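Local coordinates for envelope glycoprotein (Bourbon virus, PDB 5ZKX) that probably drives fusion of the viral envelope with a host-cell membrane, as a trimeric class III fusion glycoprotein related to baculovirus gp64, here in its postfusion form, at residues L23-V37 with G198-E211. Residues are numbered along the deposited sequence; the frame is centred on the assembly and turned at random.
Sequences LNVSRLQIKVTKTTV and GTRAETKFIPCFKE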
loop_
_atom_site.group_PDB
_atom_site.type_symbol
_atom_site.label_atom_id
_atom_site.label_comp_id
_atom_site.label_asym_id
_atom_site.label_seq_id
_atom_site.Cartn_x
_atom_site.Cartn_y
_atom_site.Cartn_z
ATOM N N LEU A 23 24.579 3.723 23.706
ATOM C CA LEU A 23 23.544 3.982 22.711
ATOM C C LEU A 23 22.875 5.313 23.024
ATOM O O LEU A 23 22.561 5.605 24.184
ATOM C CB LEU A 23 22.506 2.861 22.673
ATOM C CG LEU A 23 21.679 2.709 21.384
ATOM C CD1 LEU A 23 20.578 1.610 21.530
ATOM C CD2 LEU A 23 21.198 4.008 20.757
ATOM N N ASN A 24 22.666 6.105 21.973
ATOM C CA ASN A 24 22.091 7.445 22.034
ATOM C C ASN A 24 20.578 7.461 21.856
ATOM O O ASN A 24 19.990 8.545 21.834
ATOM C CB ASN A 24 22.718 8.345 20.958
ATOM C CG ASN A 24 24.212 8.581 21.180
ATOM O OD1 ASN A 24 25.037 7.827 20.669
ATOM N ND2 ASN A 24 24.563 9.649 21.899
ATOM N N VAL A 25 19.924 6.312 21.727
ATOM C CA VAL A 25 18.467 6.305 21.666
ATOM C C VAL A 25 17.902 6.503 23.063
ATOM O O VAL A 25 18.152 5.700 23.969
ATOM C CB VAL A 25 17.923 5.022 21.032
ATOM C CG1 VAL A 25 16.398 5.024 21.127
ATOM C CG2 VAL A 25 18.369 4.939 19.582
ATOM N N SER A 26 17.123 7.566 23.232
ATOM C CA SER A 26 16.405 7.838 24.461
ATOM C C SER A 26 14.918 7.963 24.160
ATOM O O SER A 26 14.509 8.162 23.014
ATOM C CB SER A 26 16.917 9.117 25.133
ATOM O OG SER A 26 16.810 10.232 24.264
ATOM N N ARG A 27 14.107 7.842 25.206
ATOM C CA ARG A 27 12.664 7.992 25.090
ATOM C C ARG A 27 12.272 9.365 25.616
ATOM O O ARG A 27 12.582 9.704 26.763
ATOM C CB ARG A 27 11.934 6.892 25.854
ATOM C CG ARG A 27 10.712 6.364 25.135
ATOM C CD ARG A 27 10.050 5.257 25.927
ATOM N NE ARG A 27 10.993 4.569 26.805
ATOM C CZ ARG A 27 10.807 4.392 28.109
ATOM N NH1 ARG A 27 11.719 3.751 28.830
ATOM N NH2 ARG A 27 9.708 4.854 28.694
ATOM N N LEU A 28 11.600 10.149 24.781
ATOM C CA LEU A 28 11.226 11.511 25.122
ATOM C C LEU A 28 9.715 11.672 25.063
ATOM O O LEU A 28 9.046 11.069 24.219
ATOM C CB LEU A 28 11.884 12.517 24.174
ATOM C CG LEU A 28 13.341 12.886 24.443
ATOM C CD1 LEU A 28 13.960 13.478 23.196
ATOM C CD2 LEU A 28 13.442 13.859 25.610
ATOM N N GLN A 29 9.187 12.480 25.972
ATOM C CA GLN A 29 7.815 12.972 25.904
ATOM C C GLN A 29 7.928 14.434 25.493
ATOM O O GLN A 29 8.297 15.290 26.305
ATOM C CB GLN A 29 7.094 12.809 27.237
ATOM C CG GLN A 29 6.891 11.371 27.661
ATOM C CD GLN A 29 5.652 10.756 27.050
ATOM O OE1 GLN A 29 4.817 11.454 26.474
ATOM N NE2 GLN A 29 5.523 9.440 27.171
ATOM N N ILE A 30 7.631 14.715 24.229
ATOM C CA ILE A 30 7.835 16.043 23.663
ATOM C C ILE A 30 6.535 16.831 23.759
ATOM O O ILE A 30 5.496 16.404 23.243
ATOM C CB ILE A 30 8.331 15.953 22.214
ATOM C CG1 ILE A 30 9.706 15.280 22.179
ATOM C CG2 ILE A 30 8.392 17.336 21.585
ATOM C CD1 ILE A 30 10.388 15.341 20.834
ATOM N N LYS A 31 6.594 17.982 24.422
ATOM C CA LYS A 31 5.426 18.832 24.611
ATOM C C LYS A 31 5.206 19.673 23.360
ATOM O O LYS A 31 6.089 20.437 22.956
ATOM C CB LYS A 31 5.621 19.718 25.839
ATOM C CG LYS A 31 4.372 20.415 26.334
ATOM C CD LYS A 31 4.720 21.364 27.465
ATOM C CE LYS A 31 3.478 21.916 28.142
ATOM N NZ LYS A 31 3.833 22.885 29.218
ATOM N N VAL A 32 4.031 19.532 22.744
ATOM C CA VAL A 32 3.732 20.171 21.470
ATOM C C VAL A 32 2.347 20.801 21.528
ATOM O O VAL A 32 1.485 20.405 22.317
ATOM C CB VAL A 32 3.805 19.178 20.284
ATOM C CG1 VAL A 32 5.191 18.572 20.162
ATOM C CG2 VAL A 32 2.754 18.084 20.438
ATOM N N THR A 33 2.146 21.799 20.676
ATOM C CA THR A 33 0.811 22.269 20.338
ATOM C C THR A 33 0.372 21.548 19.068
ATOM O O THR A 33 1.080 21.578 18.055
ATOM C CB THR A 33 0.789 23.785 20.148
ATOM O OG1 THR A 33 0.783 24.425 21.431
ATOM C CG2 THR A 33 -0.452 24.208 19.379
ATOM N N LYS A 34 -0.776 20.884 19.128
ATOM C CA LYS A 34 -1.258 20.048 18.038
ATOM C C LYS A 34 -2.478 20.708 17.412
ATOM O O LYS A 34 -3.488 20.922 18.092
ATOM C CB LYS A 34 -1.590 18.643 18.538
ATOM C CG LYS A 34 -2.065 17.686 17.463
ATOM C CD LYS A 34 -2.637 16.428 18.086
ATOM C CE LYS A 34 -3.344 15.566 17.059
ATOM N NZ LYS A 34 -3.847 14.300 17.663
ATOM N N THR A 35 -2.381 21.032 16.125
ATOM C CA THR A 35 -3.441 21.718 15.397
ATOM C C THR A 35 -4.184 20.727 14.511
ATOM O O THR A 35 -3.562 20.009 13.723
ATOM C CB THR A 35 -2.863 22.847 14.544
ATOM O OG1 THR A 35 -1.946 23.619 15.329
ATOM C CG2 THR A 35 -3.973 23.751 14.027
ATOM N N THR A 36 -5.510 20.692 14.638
ATOM C CA THR A 36 -6.350 19.824 13.825
ATOM C C THR A 36 -7.499 20.628 13.225
ATOM O O THR A 36 -7.815 21.733 13.670
ATOM C CB THR A 36 -6.908 18.639 14.635
ATOM O OG1 THR A 36 -7.614 19.122 15.784
ATOM C CG2 THR A 36 -5.781 17.724 15.087
ATOM N N VAL A 37 -8.107 20.061 12.186
ATOM C CA VAL A 37 -9.245 20.676 11.509
ATOM C C VAL A 37 -10.374 19.662 11.393
ATOM O O VAL A 37 -11.150 19.684 10.432
ATOM C CB VAL A 37 -8.840 21.221 10.129
ATOM C CG1 VAL A 37 -8.123 22.544 10.288
ATOM C CG2 VAL A 37 -7.947 20.225 9.404
ATOM N N GLY A 198 -12.614 27.314 11.491
ATOM C CA GLY A 198 -11.235 27.521 11.886
ATOM C C GLY A 198 -10.523 26.225 12.235
ATOM O O GLY A 198 -10.858 25.146 11.748
ATOM N N THR A 199 -9.519 26.347 13.097
ATOM C CA THR A 199 -8.705 25.219 13.514
ATOM C C THR A 199 -8.794 25.043 15.022
ATOM O O THR A 199 -9.089 25.983 15.764
ATOM C CB THR A 199 -7.241 25.406 13.105
ATOM O OG1 THR A 199 -6.668 26.470 13.876
ATOM C CG2 THR A 199 -7.136 25.747 11.631
ATOM N N ARG A 200 -8.537 23.816 15.466
ATOM C CA ARG A 200 -8.483 23.479 16.880
ATOM C C ARG A 200 -7.044 23.173 17.272
ATOM O O ARG A 200 -6.321 22.497 16.533
ATOM C CB ARG A 200 -9.379 22.281 17.203
ATOM C CG ARG A 200 -9.072 21.628 18.543
ATOM C CD ARG A 200 -10.130 20.616 18.950
ATOM N NE ARG A 200 -10.278 20.551 20.402
ATOM C CZ ARG A 200 -9.697 19.638 21.174
ATOM N NH1 ARG A 200 -9.888 19.661 22.487
ATOM N NH2 ARG A 200 -8.928 18.700 20.637
ATOM N N ALA A 201 -6.629 23.686 18.429
ATOM C CA ALA A 201 -5.280 23.485 18.939
ATOM C C ALA A 201 -5.353 22.931 20.353
ATOM O O ALA A 201 -6.092 23.458 21.192
ATOM C CB ALA A 201 -4.476 24.790 18.920
ATOM N N GLU A 202 -4.593 21.872 20.611
ATOM C CA GLU A 202 -4.492 21.288 21.938
ATOM C C GLU A 202 -3.025 21.128 22.304
ATOM O O GLU A 202 -2.171 20.918 21.438
ATOM C CB GLU A 202 -5.208 19.930 22.017
ATOM C CG GLU A 202 -4.651 18.877 21.072
ATOM C CD GLU A 202 -5.217 17.494 21.336
ATOM O OE1 GLU A 202 -6.174 17.382 22.132
ATOM O OE2 GLU A 202 -4.701 16.518 20.749
ATOM N N THR A 203 -2.738 21.252 23.596
ATOM C CA THR A 203 -1.408 20.979 24.119
ATOM C C THR A 203 -1.350 19.538 24.603
ATOM O O THR A 203 -2.219 19.097 25.361
ATOM C CB THR A 203 -1.065 21.935 25.260
ATOM O OG1 THR A 203 -1.335 23.279 24.850
ATOM C CG2 THR A 203 0.406 21.810 25.638
ATOM N N LYS A 204 -0.336 18.805 24.158
ATOM C CA LYS A 204 -0.194 17.416 24.566
ATOM C C LYS A 204 1.268 17.015 24.451
ATOM O O LYS A 204 2.081 17.714 23.841
ATOM C CB LYS A 204 -1.089 16.496 23.728
ATOM C CG LYS A 204 -0.664 16.363 22.275
ATOM C CD LYS A 204 -1.602 15.447 21.513
ATOM C CE LYS A 204 -1.612 14.048 22.106
ATOM N NZ LYS A 204 -2.466 13.109 21.322
ATOM N N PHE A 205 1.593 15.881 25.069
ATOM C CA PHE A 205 2.906 15.259 24.964
ATOM C C PHE A 205 2.813 14.090 23.997
ATOM O O PHE A 205 1.900 13.265 24.104
ATOM C CB PHE A 205 3.403 14.757 26.324
ATOM C CG PHE A 205 3.520 15.826 27.366
ATOM C CD1 PHE A 205 2.435 16.164 28.159
ATOM C CD2 PHE A 205 4.721 16.486 27.566
ATOM C CE1 PHE A 205 2.544 17.149 29.122
ATOM C CE2 PHE A 205 4.837 17.469 28.526
ATOM C CZ PHE A 205 3.749 17.802 29.307
ATOM N N ILE A 206 3.750 14.016 23.060
ATOM C CA ILE A 206 3.805 12.868 22.158
ATOM C C ILE A 206 5.075 12.078 22.453
ATOM O O ILE A 206 6.125 12.670 22.737
ATOM C CB ILE A 206 3.727 13.301 20.684
ATOM C CG1 ILE A 206 4.947 14.135 20.288
ATOM C CG2 ILE A 206 2.440 14.074 20.420
ATOM C CD1 ILE A 206 5.108 14.295 18.803
ATOM N N PRO A 207 5.024 10.749 22.429
ATOM C CA PRO A 207 6.232 9.960 22.690
ATOM C C PRO A 207 7.133 9.896 21.467
ATOM O O PRO A 207 6.669 9.788 20.329
ATOM C CB PRO A 207 5.675 8.577 23.045
ATOM C CG PRO A 207 4.370 8.509 22.310
ATOM C CD PRO A 207 3.819 9.907 22.318
ATOM N N CYS A 208 8.439 9.967 21.711
ATOM C CA CYS A 208 9.426 9.966 20.643
ATOM C C CYS A 208 10.648 9.171 21.076
ATOM O O CYS A 208 10.831 8.865 22.257
ATOM C CB CYS A 208 9.849 11.395 20.254
ATOM S SG CYS A 208 8.499 12.487 19.753
ATOM N N PHE A 209 11.483 8.834 20.096
ATOM C CA PHE A 209 12.783 8.217 20.326
ATOM C C PHE A 209 13.846 9.109 19.703
ATOM O O PHE A 209 13.829 9.346 18.491
ATOM C CB PHE A 209 12.842 6.807 19.737
ATOM C CG PHE A 209 11.999 5.810 20.476
ATOM C CD1 PHE A 209 12.445 5.251 21.658
ATOM C CD2 PHE A 209 10.758 5.440 19.994
ATOM C CE1 PHE A 209 11.668 4.342 22.342
ATOM C CE2 PHE A 209 9.979 4.527 20.675
ATOM C CZ PHE A 209 10.434 3.983 21.852
ATOM N N LYS A 210 14.767 9.598 20.529
ATOM C CA LYS A 210 15.807 10.518 20.087
ATOM C C LYS A 210 17.021 9.721 19.631
ATOM O O LYS A 210 17.600 8.971 20.420
ATOM C CB LYS A 210 16.183 11.471 21.217
ATOM C CG LYS A 210 17.275 12.466 20.879
ATOM C CD LYS A 210 17.569 13.345 22.085
ATOM C CE LYS A 210 18.197 14.666 21.679
ATOM N NZ LYS A 210 17.988 15.717 22.719
ATOM N N GLU A 211 17.413 9.893 18.375
ATOM C CA GLU A 211 18.514 9.118 17.809
ATOM C C GLU A 211 19.615 10.016 17.251
ATOM O O GLU A 211 20.188 10.838 17.969
ATOM C CB GLU A 211 17.993 8.184 16.715
ATOM C CG GLU A 211 19.073 7.523 15.874
ATOM C CD GLU A 211 19.597 6.237 16.489
ATOM O OE1 GLU A 211 20.260 6.310 17.546
ATOM O OE2 GLU A 211 19.350 5.153 15.917
HETATM O O HOH W 1 1.961 10.913 25.597
#
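Ile30 and Cys208 meet on one face of an antiparallel ladder in which strands 26-36 and 200-210 are zipped by twelve N-H to carbonyl hydrogen bonds, from Ser26 paired with Lys210 to Thr36 paired with Arg200. The well-buried part is the face where Val32, Ile206 and Cys208 pack with Ile30. Ile30 sends CD1 to within 3.6 Å of Cys208 SG, while CG2 of Val32 meets CG2 of Ile206 at 4.0 Å; the sulfur itself is tied to Cys236 by a disulfide. Farther along this face the extended chain of Lys34 brings its CD to 3.4 Å from Glu202 OE2, whereas NZ is 3.9 Å from that oxygen, a long salt bridge. Lys34 NZ also lies 4.1 Å from Lys204 NZ, and Asp238, salt-bridged to both lysines, probably offsets their like charges.

On the other face the middle, with Gln29, Lys31 and Phe205, is exposed to solvent. There the aliphatic part of Lys31 crosses the Phe205 ring, with CG 4.2 Å from the ring centroid in an off-centre CH-pi contact. A bend at chi2 (-85°) turns the Gln29 amide toward Phe205, and one water donates to both Gln29 OE1 and Phe205 O.

Within the mixed sheet the pair is central, strand 234-238 flanking 200-210 and strand 256-260 flanking 26-36. Near one end, Phe209 is buried against Trp405 and stacks edge-to-face with Tyr296 from helix 284-329 of a neighbouring subunit.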